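Local atomic coordinates of putative oxidoreductase (Bacteroides fragilis NCTC 9343, PDB entry 3EOF), a protein that binds flavin mononucleotide and is probably an oxidoreductase of the nitroreductase family, though its substrate is not known. Residues A[18-23]-A[70-75]. Numbering follows the deposited sequence.
Sequences KDITPD and EAPVVL
Ile20 meets Pro72 and Val73 where the loop leading into helix 22-32 passes the start of strand 73-80. Its CB lies 4.0 Å from CG2 of Val73. One step out, Ile20 CG1 reaches Pro72 CG at 3.9 Å. The tip, Ile20 CD1, rests against Val73 CG2 at 3.8 Å, with the proline CG only slightly farther off. The chain is extended, with CD1 anti to CA (chi2 176°), which carries the methyl over to the valine. Ile20 crosses both side chains at about a right angle. Leu25 of helix 22-32 touches both Ile20 and Val73, and Val159 also packs on Ile20. The contact joins the loop before helix 22-32 to the start of an inner strand of the antiparallel sheet, in the alpha+beta fold of the nitroreductase family. Pro72 is partly exposed, whereas Ile20 and Val73 are buried. Its CG also sits 3.8 Å from Lys18 O, and its CB 3.6 Å from Asp19 OD1. A water donates to Pro72 O at 2.7 Å. The same water lies unusually close to Asp19 OD1, at 2.5 Å, so the bridge it makes between the segments is somewhat doubtful in detail. Asp19 OD1 also accepts a weak bond from Ile20 N and forms a salt bridge with Arg50. Lys55 gives a hydrogen bond to Pro72 O, so this carbonyl has two donors.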
ATOM      1  N   LYS A  18      15.943 -16.904 -17.243  1.00 30.63           N
ATOM      2  CA  LYS A  18      16.127 -15.766 -18.135  1.00 28.05           C
ATOM      3  C   LYS A  18      16.192 -14.564 -17.209  1.00 27.06           C
ATOM      4  O   LYS A  18      15.307 -14.365 -16.386  1.00 27.69           O
ATOM      5  CB  LYS A  18      14.958 -15.644 -19.100  1.00 25.14           C
ATOM      6  CG  LYS A  18      14.963 -14.398 -19.978  1.00 21.61           C
ATOM      7  CD  LYS A  18      13.780 -14.450 -20.935  1.00 28.76           C
ATOM      8  CE  LYS A  18      13.596 -13.184 -21.785  1.00 28.68           C
ATOM      9  NZ  LYS A  18      14.875 -12.747 -22.327  1.00 32.24           N
ATOM     10  N   ASP A  19      17.263 -13.788 -17.317  1.00 27.87           N
ATOM     11  CA  ASP A  19      17.483 -12.656 -16.431  1.00 25.04           C
ATOM     12  C   ASP A  19      16.651 -11.439 -16.864  1.00 24.77           C
ATOM     13  O   ASP A  19      16.202 -11.362 -17.996  1.00 25.43           O
ATOM     14  CB  ASP A  19      18.979 -12.334 -16.393  1.00 24.88           C
ATOM     15  CG  ASP A  19      19.385 -11.535 -15.143  1.00 26.57           C
ATOM     16  OD1 ASP A  19      18.581 -11.352 -14.188  1.00 24.08           O
ATOM     17  OD2 ASP A  19      20.538 -11.089 -15.108  1.00 26.99           O
ATOM     18  N   ILE A  20      16.393 -10.538 -15.919  1.00 23.13           N
ATOM     19  CA  ILE A  20      15.746  -9.265 -16.198  1.00 22.75           C
ATOM     20  C   ILE A  20      16.949  -8.322 -16.355  1.00 24.79           C
ATOM     21  O   ILE A  20      17.790  -8.255 -15.475  1.00 24.05           O
ATOM     22  CB  ILE A  20      14.809  -8.813 -15.039  1.00 24.74           C
ATOM     23  CG1 ILE A  20      13.767  -9.924 -14.700  1.00 27.65           C
ATOM     24  CG2 ILE A  20      14.143  -7.455 -15.368  1.00 21.28           C
ATOM     25  CD1 ILE A  20      12.842  -9.622 -13.498  1.00 17.57           C
ATOM     26  N   THR A  21      17.064  -7.621 -17.472  1.00 25.33           N
ATOM     27  CA  THR A  21      18.187  -6.714 -17.638  1.00 25.50           C
ATOM     28  C   THR A  21      18.109  -5.542 -16.659  1.00 26.91           C
ATOM     29  O   THR A  21      17.020  -5.173 -16.194  1.00 25.31           O
ATOM     30  CB  THR A  21      18.235  -6.074 -19.033  1.00 24.99           C
ATOM     31  OG1 THR A  21      17.066  -5.266 -19.217  1.00 25.16           O
ATOM     32  CG2 THR A  21      18.326  -7.131 -20.144  1.00 28.50           C
ATOM     33  N   PRO A  22      19.272  -4.967 -16.309  1.00 26.05           N
ATOM     34  CA  PRO A  22      19.232  -3.716 -15.539  1.00 26.29           C
ATOM     35  C   PRO A  22      18.384  -2.623 -16.236  1.00 25.63           C
ATOM     36  O   PRO A  22      17.591  -1.967 -15.579  1.00 24.72           O
ATOM     37  CB  PRO A  22      20.718  -3.316 -15.435  1.00 26.31           C
ATOM     38  CG  PRO A  22      21.466  -4.622 -15.555  1.00 28.78           C
ATOM     39  CD  PRO A  22      20.652  -5.454 -16.518  1.00 29.14           C
ATOM     40  N   ASP A  23      18.533  -2.436 -17.551  1.00 26.23           N
ATOM     41  CA  ASP A  23      17.749  -1.407 -18.269  1.00 25.81           C
ATOM     42  C   ASP A  23      16.258  -1.543 -17.963  1.00 24.23           C
ATOM     43  O   ASP A  23      15.595  -0.557 -17.615  1.00 24.28           O
ATOM     44  CB  ASP A  23      17.973  -1.422 -19.796  1.00 26.33           C
ATOM     45  CG  ASP A  23      19.329  -0.812 -20.241  1.00 32.85           C
ATOM     46  OD1 ASP A  23      20.148  -0.474 -19.370  1.00 33.02           O
ATOM     47  OD2 ASP A  23      19.572  -0.685 -21.488  1.00 32.52           O
ATOM     48  N   GLU A  70      14.534 -18.860  -6.854  1.00 23.62           N
ATOM     49  CA  GLU A  70      14.226 -19.113  -8.227  1.00 24.67           C
ATOM     50  C   GLU A  70      14.037 -17.876  -9.083  1.00 24.19           C
ATOM     51  O   GLU A  70      14.320 -17.921 -10.270  1.00 27.05           O
ATOM     52  CB  GLU A  70      13.031 -20.044  -8.301  1.00 26.46           C
ATOM     53  CG  GLU A  70      13.399 -21.398  -7.730  1.00 27.87           C
ATOM     54  CD  GLU A  70      12.269 -22.401  -7.730  1.00 34.10           C
ATOM     55  OE1 GLU A  70      11.224 -22.163  -8.426  1.00 38.47           O
ATOM     56  OE2 GLU A  70      12.464 -23.436  -7.019  1.00 36.76           O
ATOM     57  N   ALA A  71      13.610 -16.756  -8.502  1.00 23.92           N
ATOM     58  CA  ALA A  71      13.427 -15.549  -9.322  1.00 22.42           C
ATOM     59  C   ALA A  71      14.778 -14.913  -9.605  1.00 22.49           C
ATOM     60  O   ALA A  71      15.665 -14.967  -8.769  1.00 21.60           O
ATOM     61  CB  ALA A  71      12.475 -14.541  -8.675  1.00 20.84           C
ATOM     62  N   PRO A  72      14.956 -14.355 -10.822  1.00 23.49           N
ATOM     63  CA  PRO A  72      16.178 -13.661 -11.114  1.00 25.82           C
ATOM     64  C   PRO A  72      16.363 -12.404 -10.254  1.00 26.39           C
ATOM     65  O   PRO A  72      17.512 -12.032  -9.924  1.00 25.95           O
ATOM     66  CB  PRO A  72      16.018 -13.282 -12.588  1.00 24.19           C
ATOM     67  CG  PRO A  72      14.609 -13.229 -12.821  1.00 25.15           C
ATOM     68  CD  PRO A  72      14.073 -14.368 -12.001  1.00 25.32           C
ATOM     69  N   VAL A  73      15.241 -11.783  -9.880  1.00 25.09           N
ATOM     70  CA  VAL A  73      15.224 -10.557  -9.070  1.00 22.86           C
ATOM     71  C   VAL A  73      14.246 -10.695  -7.902  1.00 25.45           C
ATOM     72  O   VAL A  73      13.119 -11.184  -8.063  1.00 26.12           O
ATOM     73  CB  VAL A  73      14.816  -9.315  -9.935  1.00 20.09           C
ATOM     74  CG1 VAL A  73      14.789  -8.091  -9.088  1.00 19.37           C
ATOM     75  CG2 VAL A  73      15.772  -9.160 -11.144  1.00 17.03           C
ATOM     76  N   VAL A  74      14.721 -10.282  -6.729  1.00 24.62           N
ATOM     77  CA  VAL A  74      13.946 -10.189  -5.492  1.00 23.37           C
ATOM     78  C   VAL A  74      14.069  -8.735  -5.078  1.00 23.60           C
ATOM     79  O   VAL A  74      15.179  -8.207  -4.944  1.00 20.15           O
ATOM     80  CB  VAL A  74      14.475 -11.136  -4.376  1.00 21.60           C
ATOM     81  CG1 VAL A  74      13.626 -11.022  -3.109  1.00 16.37           C
ATOM     82  CG2 VAL A  74      14.478 -12.552  -4.903  1.00 18.70           C
ATOM     83  N   LEU A  75      12.925  -8.071  -4.948  1.00 23.27           N
ATOM     84  CA  LEU A  75      12.877  -6.666  -4.577  1.00 23.44           C
ATOM     85  C   LEU A  75      12.253  -6.510  -3.241  1.00 22.33           C
ATOM     86  O   LEU A  75      11.134  -6.952  -3.060  1.00 22.93           O
ATOM     87  CB  LEU A  75      12.034  -5.884  -5.558  1.00 23.42           C
ATOM     88  CG  LEU A  75      12.480  -5.845  -7.010  1.00 22.60           C
ATOM     89  CD1 LEU A  75      11.400  -5.107  -7.779  1.00 18.66           C
ATOM     90  CD2 LEU A  75      13.863  -5.169  -7.172  1.00 14.36           C
TER
HETATM   91  O   HOH W   1      19.310 -11.337 -11.762  1.00 24.70           O